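Local coordinates for genome polyprotein (Chicken sicinivirus JSY, PDB 6QWT), which probably acts, in this C-terminal 3Dpol portion of the polyprotein, as the RNA-dependent RNA polymerase that copies the viral genome, at residues Phe381-Phe386 and Val399-Thr404; Gly192-Met197 and Thr300-Ser305. All blocks are in the same frame, centred on the assembly; numbering follows the deposited sequence.

How the contacts relate
Two contacts close to what the YGDD and motif A sequences mark as the polymerase active site illustrate how differently neighbouring parts of a fold can be held. Contact 1, the hairpin of strands 384-388 and 396-400, is joined by backbone hydrogen bonds with side chains added; contact 2, a crossing of two helices, rests on apolar packing alone. Their centres lie 24 Å apart and their nearest atoms about 8 Å apart. Each contains part of a conserved polymerase motif: contact 1 motif E, contact 2 motif B. Phe381 and Leu382 lean on Tyr332 and Asp335 of YGDD, motif C, whereas Asn304 touches Asp238 of motif A, consistent with the ribose-recognising pair of related picornaviral polymerases.

Contact 1. Residues Phe381-Phe386 and Val399-Thr404; sequences FLKRHF and VISPET
Val399 O is gripped from several directions: His385 N reaches it over 2.8 Å, from above the carbonyl plane, a water donates to it, and Arg384 CA adds a CA-H...O contact. The same water meets His385 ND1 in the plane of the imidazole, 2.7 Å away, and so ties the ring's rotation to the opposite strand. Val399 N returns a longer bond to His385 O, completing the antiparallel hydrogen-bonded pair. Next to it, Arg384 and Ile400 form the non-hydrogen-bonded pair. Ile400 has CG1 anti to its backbone N (chi1 -160°), which carries CD1 over one guanidinium face of Arg384, 3.9 Å from its CZ, while NH1 of that group bonds to Leu382 O. Where the strand ends, Ser401 N meets Lys383 O almost head-on (3.0 Å, C=O...N 178°). Ser401 OG and Thr404 OG1 share a hydrogen bond, and a second water is bonded to Ser401 OG and accepts a weak, long bond from Lys383 NZ. FLKR marks this as motif E, the primer grip of picornaviral polymerases. The hairpin packs on helix 212-222 through Arg384 and Phe386, whose ring stacks with Trp216, and on strands 327-332 and 335-340 through Phe381 and Leu382.

Contact 2. Residues Gly192-Met197 and Thr300-Ser305; sequences GLFEAM and TSILNS
Leu193 makes the first touch from helix 191-198, its CD2 methyl lying 4.3 Å from Leu303 CD2 and slightly farther from Ile302 CG2. These are loose apolar contacts, and they place Leu193 at one margin of the patch. One residue on, Phe194 presents the rim of its ring rather than a face: Ile302 CG2 sits near the ring plane, 3.8 Å from Phe194 CE1, with Phe194 CD1 almost as close. Met197, a turn later, supplies the other large share. Its SD is 3.6 Å from Ile302 CG2, and the chain then bends at the thioether (chi3 64°), bringing CE alongside both Ile302 CD1 and CG2, while Met197 CB also meets Ile302 CD1 at 3.9 Å. Met197 and Ile302 thus run alongside one another, pointing opposite ways.

Ile302 is thus the residue on which all three converge. With CG2 anti to its backbone N, it directs that methyl at Leu193, Phe194 and Met197 together, leaving CD1 to Met197. No hydrogen bond crosses the interface. The hydroxyl of Ser305 turns back into its own helix: OG donates to Ser301 O (3.0 Å) from the face of that carbonyl opposite to Ser305 N.

The axes of the segments 192-197 and 300-305 cross at 72° and approach to 10.9 Å, a spacing bridged by these side chains. Helix 298-316, which follows the SG sequence of polymerase motif B, meets helix 243-256 through Leu303 on Phe246; Leu193 reaches Leu253 of that same helix, and Phe194 rests on Leu101 of strand 101-102.

Contact 1. Residues Phe381-Phe386 and Val399-Thr404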
ATOM      1  N   PHE A 381       4.630   5.707  11.702  1.00 27.02           N
ATOM      2  CA  PHE A 381       4.401   4.582  10.801  1.00 26.61           C
ATOM      3  C   PHE A 381       2.978   4.696  10.283  1.00 28.16           C
ATOM      4  O   PHE A 381       2.035   4.715  11.079  1.00 25.25           O
ATOM      5  CB  PHE A 381       4.619   3.244  11.517  1.00 18.95           C
ATOM      6  CG  PHE A 381       4.575   2.049  10.605  1.00 25.54           C
ATOM      7  CD1 PHE A 381       5.344   2.010   9.453  1.00 25.24           C
ATOM      8  CD2 PHE A 381       3.767   0.962  10.903  1.00 21.20           C
ATOM      9  CE1 PHE A 381       5.309   0.910   8.611  1.00 22.89           C
ATOM     10  CE2 PHE A 381       3.726  -0.140  10.068  1.00 21.16           C
ATOM     11  CZ  PHE A 381       4.499  -0.167   8.920  1.00 22.95           C
ATOM     12  N   LEU A 382       2.826   4.777   8.961  1.00 24.72           N
ATOM     13  CA  LEU A 382       1.531   5.047   8.336  1.00 26.08           C
ATOM     14  C   LEU A 382       0.923   6.330   8.902  1.00 27.54           C
ATOM     15  O   LEU A 382      -0.254   6.387   9.271  1.00 25.59           O
ATOM     16  CB  LEU A 382       0.578   3.862   8.503  1.00 26.19           C
ATOM     17  CG  LEU A 382       1.061   2.509   7.972  1.00 30.31           C
ATOM     18  CD1 LEU A 382       0.130   1.389   8.422  1.00 24.01           C
ATOM     19  CD2 LEU A 382       1.182   2.538   6.454  1.00 29.26           C
ATOM     20  N   LYS A 383       1.760   7.366   8.988  1.00 25.29           N
ATOM     21  CA  LYS A 383       1.383   8.696   9.467  1.00 28.56           C
ATOM     22  C   LYS A 383       0.947   8.704  10.933  1.00 29.43           C
ATOM     23  O   LYS A 383       0.296   9.656  11.378  1.00 26.95           O
ATOM     24  CB  LYS A 383       0.283   9.310   8.591  1.00 31.09           C
ATOM     25  CG  LYS A 383       0.704   9.583   7.148  1.00 33.25           C
ATOM     26  CD  LYS A 383      -0.421  10.252   6.363  1.00 43.22           C
ATOM     27  CE  LYS A 383       0.047  11.540   5.695  1.00 54.71           C
ATOM     28  NZ  LYS A 383      -1.066  12.526   5.523  1.00 54.49           N
ATOM     29  N   ARG A 384       1.304   7.682  11.712  1.00 24.30           N
ATOM     30  CA  ARG A 384       0.837   7.564  13.088  1.00 22.86           C
ATOM     31  C   ARG A 384       2.004   7.408  14.054  1.00 25.14           C
ATOM     32  O   ARG A 384       2.941   6.648  13.793  1.00 25.00           O
ATOM     33  CB  ARG A 384      -0.110   6.368  13.257  1.00 19.26           C
ATOM     34  CG  ARG A 384      -1.378   6.434  12.416  1.00 22.26           C
ATOM     35  CD  ARG A 384      -1.880   5.028  12.112  1.00 18.06           C
ATOM     36  NE  ARG A 384      -3.292   4.994  11.738  1.00 19.98           N
ATOM     37  CZ  ARG A 384      -3.734   5.039  10.484  1.00 22.09           C
ATOM     38  NH1 ARG A 384      -2.874   5.132   9.478  1.00 21.69           N
ATOM     39  NH2 ARG A 384      -5.036   4.993  10.235  1.00 19.72           N
ATOM     40  N   HIS A 385       1.932   8.122  15.176  1.00 23.62           N
ATOM     41  CA  HIS A 385       2.843   7.900  16.289  1.00 22.10           C
ATOM     42  C   HIS A 385       2.379   6.704  17.121  1.00 20.63           C
ATOM     43  O   HIS A 385       1.297   6.147  16.914  1.00 19.73           O
ATOM     44  CB  HIS A 385       2.932   9.144  17.175  1.00 25.19           C
ATOM     45  CG  HIS A 385       3.863  10.196  16.659  1.00 31.27           C
ATOM     46  ND1 HIS A 385       3.432  11.264  15.899  1.00 30.09           N
ATOM     47  CD2 HIS A 385       5.200  10.353  16.803  1.00 28.72           C
ATOM     48  CE1 HIS A 385       4.465  12.029  15.593  1.00 28.34           C
ATOM     49  NE2 HIS A 385       5.550  11.497  16.128  1.00 30.06           N
ATOM     50  N   PHE A 386       3.224   6.305  18.070  1.00 20.29           N
ATOM     51  CA  PHE A 386       2.900   5.288  19.068  1.00 21.24           C
ATOM     52  C   PHE A 386       2.862   5.985  20.424  1.00 25.41           C
ATOM     53  O   PHE A 386       3.897   6.449  20.915  1.00 30.21           O
ATOM     54  CB  PHE A 386       3.926   4.152  19.070  1.00 22.32           C
ATOM     55  CG  PHE A 386       4.016   3.394  17.768  1.00 24.29           C
ATOM     56  CD1 PHE A 386       4.692   3.928  16.679  1.00 21.66           C
ATOM     57  CD2 PHE A 386       3.447   2.137  17.641  1.00 21.94           C
ATOM     58  CE1 PHE A 386       4.782   3.231  15.486  1.00 21.93           C
ATOM     59  CE2 PHE A 386       3.532   1.434  16.450  1.00 21.53           C
ATOM     60  CZ  PHE A 386       4.203   1.984  15.369  1.00 18.26           C
ATOM     61  N   VAL A 399      -1.721   7.412  16.926  1.00 22.43           N
ATOM     62  CA  VAL A 399      -2.017   8.840  16.902  1.00 20.72           C
ATOM     63  C   VAL A 399      -1.588   9.372  15.540  1.00 21.51           C
ATOM     64  O   VAL A 399      -0.406   9.635  15.303  1.00 23.45           O
ATOM     65  CB  VAL A 399      -1.327   9.579  18.050  1.00 25.88           C
ATOM     66  CG1 VAL A 399      -1.728  11.054  18.061  1.00 18.09           C
ATOM     67  CG2 VAL A 399      -1.676   8.915  19.374  1.00 20.62           C
ATOM     68  N   ILE A 400      -2.556   9.535  14.643  1.00 24.07           N
ATOM     69  CA  ILE A 400      -2.281  10.028  13.300  1.00 22.44           C
ATOM     70  C   ILE A 400      -2.020  11.527  13.354  1.00 21.67           C
ATOM     71  O   ILE A 400      -2.460  12.227  14.274  1.00 23.21           O
ATOM     72  CB  ILE A 400      -3.446   9.676  12.348  1.00 23.78           C
ATOM     73  CG1 ILE A 400      -2.994   9.736  10.886  1.00 24.17           C
ATOM     74  CG2 ILE A 400      -4.651  10.577  12.594  1.00 20.00           C
ATOM     75  CD1 ILE A 400      -3.867   8.919   9.952  1.00 22.10           C
ATOM     76  N   SER A 401      -1.276  12.021  12.370  1.00 23.64           N
ATOM     77  CA  SER A 401      -0.976  13.444  12.299  1.00 24.06           C
ATOM     78  C   SER A 401      -2.274  14.240  12.198  1.00 26.34           C
ATOM     79  O   SER A 401      -3.155  13.880  11.404  1.00 21.38           O
ATOM     80  CB  SER A 401      -0.081  13.744  11.098  1.00 23.44           C
ATOM     81  OG  SER A 401      -0.701  13.326   9.893  1.00 27.33           O
ATOM     82  N   PRO A 402      -2.439  15.307  12.983  1.00 28.05           N
ATOM     83  CA  PRO A 402      -3.700  16.068  12.930  1.00 24.13           C
ATOM     84  C   PRO A 402      -4.020  16.616  11.550  1.00 24.47           C
ATOM     85  O   PRO A 402      -5.200  16.811  11.230  1.00 21.71           O
ATOM     86  CB  PRO A 402      -3.472  17.190  13.953  1.00 26.59           C
ATOM     87  CG  PRO A 402      -2.444  16.644  14.891  1.00 25.60           C
ATOM     88  CD  PRO A 402      -1.538  15.795  14.041  1.00 25.88           C
ATOM     89  N   GLU A 403      -2.999  16.854  10.720  1.00 24.67           N
ATOM     90  CA  GLU A 403      -3.229  17.357   9.371  1.00 26.96           C
ATOM     91  C   GLU A 403      -4.089  16.399   8.558  1.00 24.52           C
ATOM     92  O   GLU A 403      -4.810  16.830   7.655  1.00 24.50           O
ATOM     93  CB  GLU A 403      -1.894  17.607   8.667  1.00 27.76           C
ATOM     94  CG  GLU A 403      -2.020  18.406   7.380  1.00 38.18           C
ATOM     95  CD  GLU A 403      -0.700  18.551   6.641  1.00 43.86           C
ATOM     96  OE1 GLU A 403      -0.358  19.688   6.246  1.00 37.03           O
ATOM     97  OE2 GLU A 403      -0.002  17.528   6.457  1.00 47.13           O
ATOM     98  N   THR A 404      -4.024  15.100   8.864  1.00 22.70           N
ATOM     99  CA  THR A 404      -4.827  14.118   8.142  1.00 23.22           C
ATOM    100  C   THR A 404      -6.315  14.448   8.236  1.00 23.59           C
ATOM    101  O   THR A 404      -6.978  14.672   7.218  1.00 28.57           O
ATOM    102  CB  THR A 404      -4.547  12.713   8.683  1.00 28.29           C
ATOM    103  OG1 THR A 404      -3.184  12.357   8.415  1.00 30.88           O
ATOM    104  CG2 THR A 404      -5.469  11.701   8.027  1.00 23.75           C
TER
HETATM  105  O   HOH W   1       0.960  14.211   7.602  1.00 43.42           O
HETATM  106  O   HOH W   2       0.954  11.968  15.170  1.00 31.61           O

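Contact 2. Residues Gly192-Met197 and Thr300-Ser305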
ATOM      1  N   GLY A 192      -2.531 -18.889  -0.529  1.00 22.85           N
ATOM      2  CA  GLY A 192      -1.942 -19.520   0.640  1.00 21.51           C
ATOM      3  C   GLY A 192      -0.913 -18.634   1.317  1.00 23.85           C
ATOM      4  O   GLY A 192      -0.865 -18.549   2.547  1.00 25.56           O
ATOM      5  N   LEU A 193      -0.081 -17.956   0.524  1.00 24.56           N
ATOM      6  CA  LEU A 193       0.846 -16.985   1.093  1.00 21.22           C
ATOM      7  C   LEU A 193       0.101 -15.801   1.699  1.00 23.33           C
ATOM      8  O   LEU A 193       0.434 -15.353   2.803  1.00 21.41           O
ATOM      9  CB  LEU A 193       1.831 -16.510   0.025  1.00 22.89           C
ATOM     10  CG  LEU A 193       2.847 -15.444   0.445  1.00 23.68           C
ATOM     11  CD1 LEU A 193       3.817 -15.986   1.490  1.00 20.44           C
ATOM     12  CD2 LEU A 193       3.597 -14.924  -0.765  1.00 21.00           C
ATOM     13  N   PHE A 194      -0.916 -15.289   0.995  1.00 22.88           N
ATOM     14  CA  PHE A 194      -1.683 -14.161   1.517  1.00 24.28           C
ATOM     15  C   PHE A 194      -2.366 -14.524   2.829  1.00 24.26           C
ATOM     16  O   PHE A 194      -2.383 -13.723   3.768  1.00 24.24           O
ATOM     17  CB  PHE A 194      -2.716 -13.695   0.488  1.00 20.73           C
ATOM     18  CG  PHE A 194      -2.111 -13.176  -0.793  1.00 33.43           C
ATOM     19  CD1 PHE A 194      -0.797 -12.738  -0.832  1.00 34.59           C
ATOM     20  CD2 PHE A 194      -2.862 -13.130  -1.960  1.00 30.55           C
ATOM     21  CE1 PHE A 194      -0.242 -12.264  -2.011  1.00 37.39           C
ATOM     22  CE2 PHE A 194      -2.314 -12.656  -3.140  1.00 33.23           C
ATOM     23  CZ  PHE A 194      -1.001 -12.224  -3.166  1.00 38.00           C
ATOM     24  N   GLU A 195      -2.933 -15.731   2.912  1.00 21.84           N
ATOM     25  CA  GLU A 195      -3.529 -16.191   4.162  1.00 26.73           C
ATOM     26  C   GLU A 195      -2.519 -16.142   5.300  1.00 26.34           C
ATOM     27  O   GLU A 195      -2.809 -15.620   6.384  1.00 26.21           O
ATOM     28  CB  GLU A 195      -4.060 -17.613   3.997  1.00 27.36           C
ATOM     29  CG  GLU A 195      -5.445 -17.713   3.403  1.00 30.15           C
ATOM     30  CD  GLU A 195      -5.998 -19.119   3.497  1.00 34.27           C
ATOM     31  OE1 GLU A 195      -5.207 -20.081   3.392  1.00 32.17           O
ATOM     32  OE2 GLU A 195      -7.221 -19.266   3.685  1.00 38.56           O
ATOM     33  N   ALA A 196      -1.319 -16.676   5.063  1.00 23.49           N
ATOM     34  CA  ALA A 196      -0.328 -16.782   6.128  1.00 27.47           C
ATOM     35  C   ALA A 196       0.130 -15.411   6.609  1.00 24.72           C
ATOM     36  O   ALA A 196       0.380 -15.218   7.805  1.00 20.86           O
ATOM     37  CB  ALA A 196       0.867 -17.607   5.648  1.00 25.10           C
ATOM     38  N   MET A 197       0.241 -14.444   5.699  1.00 22.01           N
ATOM     39  CA  MET A 197       0.784 -13.135   6.047  1.00 24.65           C
ATOM     40  C   MET A 197      -0.297 -12.150   6.479  1.00 26.46           C
ATOM     41  O   MET A 197      -0.152 -11.486   7.510  1.00 23.11           O
ATOM     42  CB  MET A 197       1.574 -12.565   4.866  1.00 22.76           C
ATOM     43  CG  MET A 197       2.787 -13.394   4.495  1.00 24.46           C
ATOM     44  SD  MET A 197       3.713 -12.694   3.126  1.00 25.36           S
ATOM     45  CE  MET A 197       4.264 -11.142   3.833  1.00 22.04           C
ATOM     46  N   THR A 300      -0.078  -7.015  -4.243  1.00 51.21           N
ATOM     47  CA  THR A 300       1.146  -6.282  -4.556  1.00 49.97           C
ATOM     48  C   THR A 300       1.771  -5.686  -3.302  1.00 41.01           C
ATOM     49  O   THR A 300       3.000  -5.600  -3.208  1.00 40.49           O
ATOM     50  CB  THR A 300       0.861  -5.200  -5.609  1.00 44.88           C
ATOM     51  OG1 THR A 300       1.589  -5.497  -6.807  1.00 51.44           O
ATOM     52  CG2 THR A 300       1.245  -3.802  -5.120  1.00 44.13           C
ATOM     53  N   SER A 301       0.950  -5.297  -2.321  1.00 38.08           N
ATOM     54  CA  SER A 301       1.495  -4.794  -1.067  1.00 33.68           C
ATOM     55  C   SER A 301       2.202  -5.898  -0.290  1.00 32.78           C
ATOM     56  O   SER A 301       3.166  -5.623   0.432  1.00 32.68           O
ATOM     57  CB  SER A 301       0.384  -4.160  -0.228  1.00 37.54           C
ATOM     58  OG  SER A 301      -0.631  -5.103   0.070  1.00 50.72           O
ATOM     59  N   ILE A 302       1.737  -7.144  -0.425  1.00 32.46           N
ATOM     60  CA  ILE A 302       2.397  -8.266   0.239  1.00 30.65           C
ATOM     61  C   ILE A 302       3.764  -8.519  -0.383  1.00 28.58           C
ATOM     62  O   ILE A 302       4.770  -8.657   0.322  1.00 26.22           O
ATOM     63  CB  ILE A 302       1.506  -9.522   0.183  1.00 35.90           C
ATOM     64  CG1 ILE A 302       0.407  -9.442   1.242  1.00 31.13           C
ATOM     65  CG2 ILE A 302       2.333 -10.785   0.388  1.00 30.75           C
ATOM     66  CD1 ILE A 302       0.943  -9.413   2.645  1.00 36.69           C
ATOM     67  N   LEU A 303       3.820  -8.585  -1.716  1.00 26.22           N
ATOM     68  CA  LEU A 303       5.093  -8.784  -2.398  1.00 27.95           C
ATOM     69  C   LEU A 303       5.998  -7.563  -2.274  1.00 22.81           C
ATOM     70  O   LEU A 303       7.224  -7.709  -2.225  1.00 23.44           O
ATOM     71  CB  LEU A 303       4.851  -9.127  -3.869  1.00 28.98           C
ATOM     72  CG  LEU A 303       3.915 -10.319  -4.100  1.00 31.02           C
ATOM     73  CD1 LEU A 303       3.715 -10.588  -5.583  1.00 34.26           C
ATOM     74  CD2 LEU A 303       4.439 -11.564  -3.396  1.00 28.12           C
ATOM     75  N   ASN A 304       5.419  -6.360  -2.219  1.00 25.77           N
ATOM     76  CA  ASN A 304       6.223  -5.163  -1.989  1.00 27.85           C
ATOM     77  C   ASN A 304       6.885  -5.199  -0.618  1.00 25.77           C
ATOM     78  O   ASN A 304       8.042  -4.786  -0.471  1.00 21.29           O
ATOM     79  CB  ASN A 304       5.364  -3.908  -2.125  1.00 31.98           C
ATOM     80  CG  ASN A 304       5.424  -3.310  -3.516  1.00 41.18           C
ATOM     81  OD1 ASN A 304       5.481  -4.031  -4.515  1.00 40.37           O
ATOM     82  ND2 ASN A 304       5.411  -1.985  -3.587  1.00 42.96           N
ATOM     83  N   SER A 305       6.154  -5.668   0.400  1.00 24.74           N
ATOM     84  CA  SER A 305       6.733  -5.831   1.733  1.00 25.27           C
ATOM     85  C   SER A 305       7.955  -6.732   1.685  1.00 18.97           C
ATOM     86  O   SER A 305       9.006  -6.408   2.250  1.00 21.60           O
ATOM     87  CB  SER A 305       5.698  -6.410   2.696  1.00 24.99           C
ATOM     88  OG  SER A 305       4.680  -5.475   2.987  1.00 28.02           O
TER